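PDB 1Z02: 2-oxo-1,2-dihydroquinoline 8-monooxygenase, oxygenase component from Pseudomonas putida, which probably hydroxylates 2-oxo-1,2-dihydroquinoline at its 8-position, using a Rieske [2Fe-2S] cluster to deliver electrons and a mononuclear iron centre to activate oxygen. Local coordinates for residues A[234-240]-A[284-290]; A[216-220]-A[262-266]. All blocks are in the same frame, centred on the assembly; numbering follows the deposited sequence.

Interaction 1 (A[234-240]-A[284-290]); sequences MDWVLPL and VEGLKGR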
ATOM      1  N   MET A 234      23.143  -5.015  36.097  1.00 23.60           N
ATOM      2  CA  MET A 234      24.436  -4.419  36.436  1.00 24.43           C
ATOM      3  C   MET A 234      24.339  -3.430  37.598  1.00 25.26           C
ATOM      4  O   MET A 234      25.354  -2.884  38.043  1.00 24.99           O
ATOM      5  CB  MET A 234      25.035  -3.714  35.216  1.00 23.63           C
ATOM      6  CG  MET A 234      25.243  -4.619  34.032  1.00 24.42           C
ATOM      7  SD  MET A 234      26.309  -6.033  34.397  1.00 24.23           S
ATOM      8  CE  MET A 234      27.918  -5.270  34.271  1.00 27.41           C
ATOM      9  N   ASP A 235      23.122  -3.212  38.089  1.00 25.07           N
ATOM     10  CA  ASP A 235      22.890  -2.281  39.188  1.00 27.78           C
ATOM     11  C   ASP A 235      23.270  -0.856  38.800  1.00 28.14           C
ATOM     12  O   ASP A 235      23.788  -0.091  39.622  1.00 28.66           O
ATOM     13  CB  ASP A 235      23.689  -2.698  40.426  1.00 32.25           C
ATOM     14  CG  ASP A 235      23.097  -3.905  41.119  1.00 35.03           C
ATOM     15  OD1 ASP A 235      23.795  -4.912  41.282  1.00 37.67           O
ATOM     16  OD2 ASP A 235      21.922  -3.856  41.505  1.00 36.38           O
ATOM     17  N   TRP A 236      23.025  -0.507  37.543  1.00 26.75           N
ATOM     18  CA  TRP A 236      23.335   0.828  37.061  1.00 26.04           C
ATOM     19  C   TRP A 236      22.290   1.835  37.527  1.00 26.66           C
ATOM     20  O   TRP A 236      21.133   1.488  37.769  1.00 27.30           O
ATOM     21  CB  TRP A 236      23.387   0.864  35.530  1.00 24.35           C
ATOM     22  CG  TRP A 236      24.523   0.117  34.909  1.00 22.50           C
ATOM     23  CD1 TRP A 236      25.670  -0.310  35.520  1.00 21.52           C
ATOM     24  CD2 TRP A 236      24.648  -0.233  33.527  1.00 20.72           C
ATOM     25  NE1 TRP A 236      26.502  -0.906  34.598  1.00 21.20           N
ATOM     26  CE2 TRP A 236      25.900  -0.871  33.370  1.00 20.78           C
ATOM     27  CE3 TRP A 236      23.824  -0.068  32.406  1.00 20.09           C
ATOM     28  CZ2 TRP A 236      26.347  -1.345  32.129  1.00 22.00           C
ATOM     29  CZ3 TRP A 236      24.265  -0.537  31.176  1.00 19.88           C
ATOM     30  CH2 TRP A 236      25.519  -1.169  31.047  1.00 21.07           C
ATOM     31  N   VAL A 237      22.722   3.082  37.656  1.00 27.14           N
ATOM     32  CA  VAL A 237      21.851   4.175  38.050  1.00 27.84           C
ATOM     33  C   VAL A 237      22.155   5.260  37.033  1.00 28.59           C
ATOM     34  O   VAL A 237      23.117   6.013  37.181  1.00 29.92           O
ATOM     35  CB  VAL A 237      22.172   4.692  39.464  1.00 28.10           C
ATOM     36  CG1 VAL A 237      21.282   5.880  39.787  1.00 28.99           C
ATOM     37  CG2 VAL A 237      21.948   3.582  40.488  1.00 26.97           C
ATOM     38  N   LEU A 238      21.338   5.318  35.989  1.00 28.13           N
ATOM     39  CA  LEU A 238      21.531   6.280  34.916  1.00 26.97           C
ATOM     40  C   LEU A 238      21.107   7.698  35.269  1.00 26.38           C
ATOM     41  O   LEU A 238      20.222   7.903  36.099  1.00 26.83           O
ATOM     42  CB  LEU A 238      20.759   5.836  33.668  1.00 27.06           C
ATOM     43  CG  LEU A 238      20.929   4.383  33.226  1.00 26.58           C
ATOM     44  CD1 LEU A 238      20.105   4.154  31.968  1.00 27.31           C
ATOM     45  CD2 LEU A 238      22.396   4.071  32.975  1.00 26.09           C
ATOM     46  N   PRO A 239      21.754   8.699  34.646  1.00 25.78           N
ATOM     47  CA  PRO A 239      21.445  10.111  34.873  1.00 25.76           C
ATOM     48  C   PRO A 239      20.230  10.530  34.038  1.00 25.91           C
ATOM     49  O   PRO A 239      19.972   9.955  32.978  1.00 27.15           O
ATOM     50  CB  PRO A 239      22.723  10.815  34.434  1.00 25.03           C
ATOM     51  CG  PRO A 239      23.165   9.979  33.286  1.00 25.18           C
ATOM     52  CD  PRO A 239      22.978   8.568  33.831  1.00 25.19           C
ATOM     53  N   LEU A 240      19.488  11.532  34.505  1.00 24.88           N
ATOM     54  CA  LEU A 240      18.309  11.998  33.778  1.00 24.29           C
ATOM     55  C   LEU A 240      18.707  12.485  32.391  1.00 26.05           C
ATOM     56  O   LEU A 240      17.885  12.514  31.479  1.00 27.27           O
ATOM     57  CB  LEU A 240      17.625  13.131  34.545  1.00 21.60           C
ATOM     58  CG  LEU A 240      17.084  12.804  35.940  1.00 19.02           C
ATOM     59  CD1 LEU A 240      16.334  14.017  36.473  1.00 16.11           C
ATOM     60  CD2 LEU A 240      16.160  11.598  35.879  1.00 17.11           C
ATOM     61  N   VAL A 284      18.062  11.661  41.207  1.00 50.77           N
ATOM     62  CA  VAL A 284      18.890  10.472  41.185  1.00 54.59           C
ATOM     63  C   VAL A 284      20.107  10.652  42.080  1.00 56.76           C
ATOM     64  O   VAL A 284      20.702  11.728  42.143  1.00 57.52           O
ATOM     65  CB  VAL A 284      19.369  10.185  39.741  1.00 56.28           C
ATOM     66  CG1 VAL A 284      20.308   8.989  39.718  1.00 56.87           C
ATOM     67  CG2 VAL A 284      18.170   9.944  38.837  1.00 56.26           C
ATOM     68  N   GLU A 285      20.467   9.591  42.788  1.00 59.81           N
ATOM     69  CA  GLU A 285      21.631   9.628  43.659  1.00 62.63           C
ATOM     70  C   GLU A 285      22.389   8.328  43.520  1.00 62.31           C
ATOM     71  O   GLU A 285      21.819   7.327  43.128  1.00 62.24           O
ATOM     72  CB  GLU A 285      21.217   9.837  45.118  1.00 66.12           C
ATOM     73  CG  GLU A 285      19.867   9.286  45.488  1.00 70.54           C
ATOM     74  CD  GLU A 285      19.392   9.822  46.819  1.00 73.88           C
ATOM     75  OE1 GLU A 285      19.237  11.054  46.941  1.00 75.29           O
ATOM     76  OE2 GLU A 285      19.178   9.014  47.743  1.00 76.04           O
ATOM     77  N   GLY A 286      23.680   8.330  43.798  1.00 62.12           N
ATOM     78  CA  GLY A 286      24.399   7.073  43.699  1.00 61.09           C
ATOM     79  C   GLY A 286      24.624   6.606  42.278  1.00 59.80           C
ATOM     80  O   GLY A 286      24.352   5.457  41.923  1.00 59.68           O
ATOM     81  N   LEU A 287      25.155   7.542  41.499  1.00 57.74           N
ATOM     82  CA  LEU A 287      25.496   7.436  40.095  1.00 55.85           C
ATOM     83  C   LEU A 287      26.287   6.155  39.710  1.00 53.15           C
ATOM     84  O   LEU A 287      27.459   6.008  40.069  1.00 53.25           O
ATOM     85  CB  LEU A 287      26.246   8.737  39.757  1.00 59.65           C
ATOM     86  CG  LEU A 287      25.305   9.539  38.857  1.00 59.67           C
ATOM     87  CD1 LEU A 287      25.893  10.744  38.319  1.00 61.75           C
ATOM     88  CD2 LEU A 287      25.099   8.761  37.825  1.00 61.54           C
ATOM     89  N   LYS A 288      25.664   5.182  39.046  1.00 48.53           N
ATOM     90  CA  LYS A 288      26.463   4.007  38.689  1.00 44.90           C
ATOM     91  C   LYS A 288      26.283   3.658  37.215  1.00 43.30           C
ATOM     92  O   LYS A 288      25.160   3.585  36.725  1.00 42.17           O
ATOM     93  CB  LYS A 288      26.114   2.808  39.577  1.00 44.23           C
ATOM     94  CG  LYS A 288      27.196   1.766  39.604  1.00 42.88           C
ATOM     95  CD  LYS A 288      26.781   0.589  40.433  1.00 43.06           C
ATOM     96  CE  LYS A 288      27.758  -0.535  40.210  1.00 43.01           C
ATOM     97  NZ  LYS A 288      27.342  -1.784  40.889  1.00 43.58           N
ATOM     98  N   GLY A 289      27.389   3.458  36.502  1.00 41.64           N
ATOM     99  CA  GLY A 289      27.293   3.141  35.087  1.00 41.31           C
ATOM    100  C   GLY A 289      28.592   2.669  34.467  1.00 40.85           C
ATOM    101  O   GLY A 289      29.433   2.070  35.135  1.00 41.36           O
ATOM    102  N   ARG A 290      28.753   2.940  33.178  1.00 40.28           N
ATOM    103  CA  ARG A 290      29.946   2.540  32.447  1.00 40.58           C
ATOM    104  C   ARG A 290      30.590   3.704  31.709  1.00 37.98           C
ATOM    105  O   ARG A 290      29.910   4.633  31.270  1.00 40.16           O
ATOM    106  CB  ARG A 290      29.597   1.485  31.410  1.00 44.25           C
ATOM    107  CG  ARG A 290      30.021   0.105  31.753  1.00 51.04           C
ATOM    108  CD  ARG A 290      30.066  -0.741  30.520  1.00 55.89           C
ATOM    109  NE  ARG A 290      31.363  -0.699  29.870  1.00 59.63           N
ATOM    110  CZ  ARG A 290      32.434  -1.326  30.336  1.00 60.08           C
ATOM    111  NH1 ARG A 290      33.570  -1.261  29.710  1.00 61.38           N
ATOM    112  NH2 ARG A 290      32.388  -2.026  31.443  1.00 59.92           N
TER
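W236 lays a face of its indole against the backbone of G289, whose CA stands 4.1 Å from the centroid of the five-membered ring, over the face, in a CH-pi contact. The other face of the indole is covered toward its rim by M234 CB, so the ring lies between its own chain and the opposing one. Farther along, at the benzo part, R290 passes obliquely: its CG is 4.0 Å from W236 CZ2, and the guanidinium and indole planes are turned 43° from each other. The guanidinium is held from elsewhere, R290 NE bonding to N306 O. Next to these side chains, V237 and K288 form a single antiparallel bridge, a hydrogen-bonded pair with a short bond from V237 N to K288 O (2.7 Å, 164° at the hydrogen) and a longer return bond from K288 N to V237 O (3.3 Å). The bridge comes two residues after D235, the positive-phi C-prime residue of the Schellman motif that closes helix 229-233, and joins that helix exit to the loop before strand 293-297. K288 runs back toward the helix end as an extended chain, CG anti to the backbone N (chi1 -159°), and its CD comes within 3.2 Å of D235 O. Its ammonium NZ remains 4.7 Å from D235 OD1, too far for a salt bridge, though the opposite charges may still attract weakly. The carboxyl end of the helix would probably also favour a positive charge there. On the other flank of the bridge, V237 and V284 lie alongside each other, pointing opposite ways, and their CG1 methyls are tightly packed at 3.3 Å. V284 turns its other methyl, CG2, to L240 CD2, beside strand 271-277.

Interaction 2 (A[216-220]-A[262-266]); sequences GFDNA and MMQWL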
ATOM      1  N   GLY A 216      21.056   6.948  17.145  1.00 13.21           N
ATOM      2  CA  GLY A 216      22.245   6.181  17.464  1.00 14.56           C
ATOM      3  C   GLY A 216      23.231   6.864  18.388  1.00 15.86           C
ATOM      4  O   GLY A 216      23.775   6.220  19.283  1.00 15.91           O
ATOM      5  N   PHE A 217      23.477   8.155  18.179  1.00 15.55           N
ATOM      6  CA  PHE A 217      24.426   8.882  19.019  1.00 15.13           C
ATOM      7  C   PHE A 217      23.779   9.929  19.918  1.00 14.73           C
ATOM      8  O   PHE A 217      24.444  10.856  20.372  1.00 14.49           O
ATOM      9  CB  PHE A 217      25.531   9.516  18.156  1.00 13.80           C
ATOM     10  CG  PHE A 217      25.045  10.567  17.193  1.00 14.80           C
ATOM     11  CD1 PHE A 217      24.990  11.911  17.570  1.00 13.16           C
ATOM     12  CD2 PHE A 217      24.680  10.212  15.892  1.00 13.63           C
ATOM     13  CE1 PHE A 217      24.579  12.887  16.670  1.00 14.41           C
ATOM     14  CE2 PHE A 217      24.266  11.176  14.976  1.00 13.57           C
ATOM     15  CZ  PHE A 217      24.217  12.519  15.364  1.00 13.84           C
ATOM     16  N   ASP A 218      22.486   9.758  20.184  1.00 14.91           N
ATOM     17  CA  ASP A 218      21.754  10.669  21.060  1.00 16.63           C
ATOM     18  C   ASP A 218      22.271  10.472  22.492  1.00 19.74           C
ATOM     19  O   ASP A 218      22.365   9.339  22.970  1.00 20.10           O
ATOM     20  CB  ASP A 218      20.258  10.362  21.007  1.00 16.86           C
ATOM     21  CG  ASP A 218      19.451  11.315  21.850  1.00 16.97           C
ATOM     22  OD1 ASP A 218      19.091  12.394  21.348  1.00 16.73           O
ATOM     23  OD2 ASP A 218      19.199  10.990  23.027  1.00 18.94           O
ATOM     24  N   ASN A 219      22.595  11.570  23.175  1.00 22.45           N
ATOM     25  CA  ASN A 219      23.130  11.480  24.528  1.00 25.43           C
ATOM     26  C   ASN A 219      22.100  11.540  25.637  1.00 26.67           C
ATOM     27  O   ASN A 219      22.388  11.123  26.752  1.00 30.21           O
ATOM     28  CB  ASN A 219      24.160  12.586  24.773  1.00 25.39           C
ATOM     29  CG  ASN A 219      25.205  12.650  23.684  1.00 27.00           C
ATOM     30  OD1 ASN A 219      25.783  11.635  23.305  1.00 29.60           O
ATOM     31  ND2 ASN A 219      25.459  13.849  23.178  1.00 26.66           N
ATOM     32  N   ALA A 220      20.900  12.031  25.351  1.00 27.48           N
ATOM     33  CA  ALA A 220      19.909  12.166  26.410  1.00 27.73           C
ATOM     34  C   ALA A 220      18.562  11.460  26.215  1.00 26.66           C
ATOM     35  O   ALA A 220      17.582  12.105  25.858  1.00 27.60           O
ATOM     36  CB  ALA A 220      19.681  13.649  26.674  1.00 27.07           C
ATOM     37  N   MET A 262      32.559  13.897  13.891  1.00 18.22           N
ATOM     38  CA  MET A 262      32.677  14.591  15.164  1.00 18.35           C
ATOM     39  C   MET A 262      32.884  13.607  16.305  1.00 20.25           C
ATOM     40  O   MET A 262      32.345  12.496  16.296  1.00 19.70           O
ATOM     41  CB  MET A 262      31.414  15.412  15.438  1.00 18.84           C
ATOM     42  CG  MET A 262      30.151  14.571  15.508  1.00 20.31           C
ATOM     43  SD  MET A 262      28.640  15.532  15.628  1.00 19.60           S
ATOM     44  CE  MET A 262      28.029  15.062  17.204  1.00 22.81           C
ATOM     45  N   MET A 263      33.682  14.032  17.278  1.00 20.25           N
ATOM     46  CA  MET A 263      33.980  13.243  18.464  1.00 20.50           C
ATOM     47  C   MET A 263      33.376  13.979  19.651  1.00 21.22           C
ATOM     48  O   MET A 263      33.661  15.155  19.863  1.00 21.47           O
ATOM     49  CB  MET A 263      35.497  13.123  18.658  1.00 21.49           C
ATOM     50  CG  MET A 263      35.922  12.550  20.002  1.00 21.40           C
ATOM     51  SD  MET A 263      35.908  10.764  20.014  1.00 22.58           S
ATOM     52  CE  MET A 263      34.379  10.454  20.153  1.00 19.06           C
ATOM     53  N   GLN A 264      32.538  13.292  20.419  1.00 21.02           N
ATOM     54  CA  GLN A 264      31.918  13.904  21.584  1.00 21.69           C
ATOM     55  C   GLN A 264      32.767  13.640  22.825  1.00 22.81           C
ATOM     56  O   GLN A 264      33.057  12.486  23.160  1.00 22.63           O
ATOM     57  CB  GLN A 264      30.506  13.356  21.759  1.00 20.26           C
ATOM     58  CG  GLN A 264      29.635  13.555  20.528  1.00 19.84           C
ATOM     59  CD  GLN A 264      28.189  13.237  20.781  1.00 20.37           C
ATOM     60  OE1 GLN A 264      27.814  12.083  20.986  1.00 21.12           O
ATOM     61  NE2 GLN A 264      27.362  14.269  20.787  1.00 17.91           N
ATOM     62  N   TRP A 265      33.172  14.721  23.492  1.00 23.57           N
ATOM     63  CA  TRP A 265      34.010  14.619  24.684  1.00 24.19           C
ATOM     64  C   TRP A 265      33.219  14.142  25.899  1.00 25.61           C
ATOM     65  O   TRP A 265      32.980  14.904  26.838  1.00 26.35           O
ATOM     66  CB  TRP A 265      34.677  15.968  24.997  1.00 22.03           C
ATOM     67  CG  TRP A 265      35.532  16.515  23.898  1.00 20.80           C
ATOM     68  CD1 TRP A 265      35.288  17.631  23.158  1.00 20.59           C
ATOM     69  CD2 TRP A 265      36.782  15.994  23.436  1.00 21.63           C
ATOM     70  NE1 TRP A 265      36.309  17.843  22.264  1.00 20.30           N
ATOM     71  CE2 TRP A 265      37.243  16.851  22.415  1.00 21.82           C
ATOM     72  CE3 TRP A 265      37.565  14.886  23.788  1.00 22.48           C
ATOM     73  CZ2 TRP A 265      38.453  16.637  21.736  1.00 23.33           C
ATOM     74  CZ3 TRP A 265      38.772  14.672  23.111  1.00 24.49           C
ATOM     75  CH2 TRP A 265      39.200  15.546  22.099  1.00 24.02           C
ATOM     76  N   LEU A 266      32.805  12.878  25.872  1.00 24.60           N
ATOM     77  CA  LEU A 266      32.049  12.319  26.979  1.00 25.00           C
ATOM     78  C   LEU A 266      32.969  12.011  28.148  1.00 26.45           C
ATOM     79  O   LEU A 266      34.149  11.697  27.967  1.00 24.72           O
ATOM     80  CB  LEU A 266      31.309  11.049  26.545  1.00 22.42           C
ATOM     81  CG  LEU A 266      30.262  11.213  25.443  1.00 20.90           C
ATOM     82  CD1 LEU A 266      29.452   9.939  25.357  1.00 22.54           C
ATOM     83  CD2 LEU A 266      29.350  12.394  25.756  1.00 21.11           C
TER
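F217 faces Q264 and N219 faces L266 across widely spaced backbones, with 9.4 Å between the CA atoms of the first pair and 9.3 Å between those of the second, so the gap is spanned by side chains. N219 and Q264 reach toward each other from opposite directions and their amide groups meet in the middle, N219 CG 4.2 Å from Q264 CD. Their planes make an angle of 37°. Q264 gets this far because its chain is extended beyond CG, whereas the shorter N219 covers the rest of the distance. To one side of the amides, L266 brings its CD2 methyl up to N219. To the other, M262 sends its terminal methyl to the phenyl of F217, with CE 4.1 Å from F217 CE1 and approaching the ring obliquely. The two side chains cross at about a right angle. Just past the strand, an inverse gamma turn centred on W265 follows, closed by L266 N to Q264 O at 2.8 Å, and the L266 side chain still points toward N219. D218 points the opposite way: its OD1 bonds to H108 of a neighbouring subunit, a cluster ligand, while OD2 makes a weak bond to H221, an iron ligand. This is the bridging aspartate characteristic of Rieske oxygenases, consistent with a route for electrons between subunits. Strand 261-264 itself lies between strands 250-253 and 293-297 in the antiparallel sheet of the Bet v 1-like catalytic domain, and helix 392-404 packs over M262 and over F217, where the F217 and W397 rings meet edge to face.

Interactions 1 and 2 belong to the same catalytic domain and their segments alternate along the chain. Their centres are 18 Å apart, although the nearest atoms come to about 5 Å without touching. They approach the mononuclear iron differently. In the exposed interaction 1, the side chain of L238 lies about 5 Å from that of the ligand H225 and about 9 Å from the iron. In the buried interaction 2, the F217 side chain is also about 9 Å from the metal, and that of N219 about 6 Å from that of H221. Segment 216-220 also touches the neighbouring subunit, whose cluster ligand H108 is bonded to D218, whereas 234-240 and 284-290 form peripheral loops.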